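Local coordinates for gliding motility protein MglB (Myxococcus xanthus, PDB 6IZW), which acts in gliding motility, probably as a molecular adaptor with a possible role in guanine-nucleotide exchange, at residues Arg21-Ala26 / Ser42-Thr47. The protein carries 1 engineered substitution. Numbering follows the deposited sequence.
Sequences RLTKDA and SSAGQT
Thr23 packs against Ala44 and Gly45 in a small helix-on-sheet contact, where the last turn of helix 9-25 meets the end of edge strand 40-45. The evidence for simple van der Waals packing is direct: no hydrogen bond joins the two segments, and they bury just 88 Å² between them, counting both sides. Both branches of the threonine are used. Its methyl CG2 lies side-on against the methyl CB of Ala44, 4.0 Å away, while its hydroxyl OG1 lies 3.8 Å from CA of Gly45. A chi1 of 169° accounts for this division, placing OG1 anti to the backbone N and CG2 between that N and the carbonyl carbon. The hydroxyl also hydrogen-bonds to the carbonyl O of Ala28, which ties the helix end to the start of strand 28-35 and satisfies a polar group beside the apolar methyl pair. Gly45 brings bare backbone to Thr23, its phi of 122° and psi of -151° suiting glycine because a CB would jam against the carbonyl O of Ala44; the CA atoms of Thr23 and Gly45 are 5.9 Å apart, the closest such approach between the segments. Immediately beyond it the chain bends away through an inverse gamma turn centred on Gln46. Farther inside, Ala44 also touches Cys19 of the same helix and Val31 of the neighbouring strand, so its buried methyl continues the helix-sheet interface. Backbone bonds from Ser42, Ala44 and Gln46 to strand 28-35 hold the edge strand in place. An N-terminal helix laid over the antiparallel hairpin that follows it is the opening alpha-beta-beta unit of the Roadblock/LC7 fold.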
loop_
_atom_site.group_PDB
_atom_site.type_symbol
_atom_site.label_atom_id
_atom_site.label_comp_id
_atom_site.label_asym_id
_atom_site.label_seq_id
_atom_site.Cartn_x
_atom_site.Cartn_y
_atom_site.Cartn_z
ATOM N N ARG B 21 -10.003 -0.485 25.623
ATOM C CA ARG B 21 -9.264 -1.114 26.711
ATOM C C ARG B 21 -7.774 -0.831 26.577
ATOM O O ARG B 21 -7.128 -0.356 27.519
ATOM C CB ARG B 21 -9.527 -2.621 26.721
ATOM N N LEU B 22 -7.219 -1.086 25.393
ATOM C CA LEU B 22 -5.773 -1.033 25.237
ATOM C C LEU B 22 -5.248 0.392 25.343
ATOM O O LEU B 22 -4.169 0.617 25.901
ATOM C CB LEU B 22 -5.375 -1.664 23.907
ATOM C CG LEU B 22 -3.975 -2.275 23.856
ATOM C CD1 LEU B 22 -3.931 -3.354 22.802
ATOM C CD2 LEU B 22 -2.933 -1.212 23.565
ATOM N N THR B 23 -5.990 1.371 24.817
ATOM C CA THR B 23 -5.505 2.746 24.888
ATOM C C THR B 23 -5.507 3.252 26.325
ATOM O O THR B 23 -4.607 4.000 26.727
ATOM C CB THR B 23 -6.340 3.667 23.990
ATOM O OG1 THR B 23 -6.014 5.035 24.266
ATOM C CG2 THR B 23 -7.809 3.477 24.244
ATOM N N LYS B 24 -6.499 2.842 27.121
ATOM C CA LYS B 24 -6.536 3.263 28.517
ATOM C C LYS B 24 -5.447 2.569 29.328
ATOM O O LYS B 24 -4.726 3.219 30.094
ATOM C CB LYS B 24 -7.919 2.986 29.112
ATOM N N ASP B 25 -5.298 1.255 29.149
ATOM C CA ASP B 25 -4.375 0.480 29.972
ATOM C C ASP B 25 -2.926 0.711 29.561
ATOM O O ASP B 25 -2.125 1.242 30.339
ATOM C CB ASP B 25 -4.736 -1.004 29.895
ATOM C CG ASP B 25 -6.094 -1.293 30.497
ATOM O OD1 ASP B 25 -6.510 -0.530 31.394
ATOM O OD2 ASP B 25 -6.749 -2.268 30.066
ATOM N N ALA B 26 -2.572 0.330 28.337
ATOM C CA ALA B 26 -1.191 0.515 27.909
ATOM C C ALA B 26 -0.826 1.969 27.678
ATOM O O ALA B 26 0.222 2.202 27.068
ATOM C CB ALA B 26 -0.924 -0.290 26.639
ATOM N N SER B 42 -11.624 -0.241 13.134
ATOM C CA SER B 42 -11.897 0.481 14.376
ATOM C C SER B 42 -10.657 1.243 14.822
ATOM O O SER B 42 -9.528 0.850 14.524
ATOM C CB SER B 42 -12.341 -0.462 15.496
ATOM O OG SER B 42 -13.130 -1.521 14.980
ATOM N N SER B 43 -10.885 2.329 15.554
ATOM C CA SER B 43 -9.812 3.094 16.167
ATOM C C SER B 43 -10.141 3.330 17.641
ATOM O O SER B 43 -11.200 2.929 18.140
ATOM C CB SER B 43 -9.585 4.414 15.425
ATOM O OG SER B 43 -10.292 5.473 16.035
ATOM N N ALA B 44 -9.216 3.993 18.337
ATOM C CA ALA B 44 -9.333 4.246 19.769
ATOM C C ALA B 44 -8.244 5.201 20.239
ATOM O O ALA B 44 -7.061 4.979 19.968
ATOM C CB ALA B 44 -9.251 2.936 20.556
ATOM N N GLY B 45 -8.624 6.265 20.944
ATOM C CA GLY B 45 -7.660 7.144 21.568
ATOM C C GLY B 45 -7.807 8.577 21.094
ATOM O O GLY B 45 -8.914 9.022 20.738
ATOM N N GLN B 46 -6.691 9.300 21.094
ATOM C CA GLN B 46 -6.662 10.699 20.672
ATOM C C GLN B 46 -6.634 10.799 19.143
ATOM O O GLN B 46 -5.687 11.298 18.535
ATOM C CB GLN B 46 -5.470 11.412 21.300
ATOM N N THR B 47 -7.711 10.310 18.520
ATOM C CA THR B 47 -7.824 10.340 17.066
ATOM C C THR B 47 -8.292 11.689 16.528
ATOM O O THR B 47 -8.389 11.855 15.306
ATOM C CB THR B 47 -8.760 9.232 16.583
ATOM O OG1 THR B 47 -10.092 9.494 17.037
ATOM C CG2 THR B 47 -8.299 7.890 17.121
#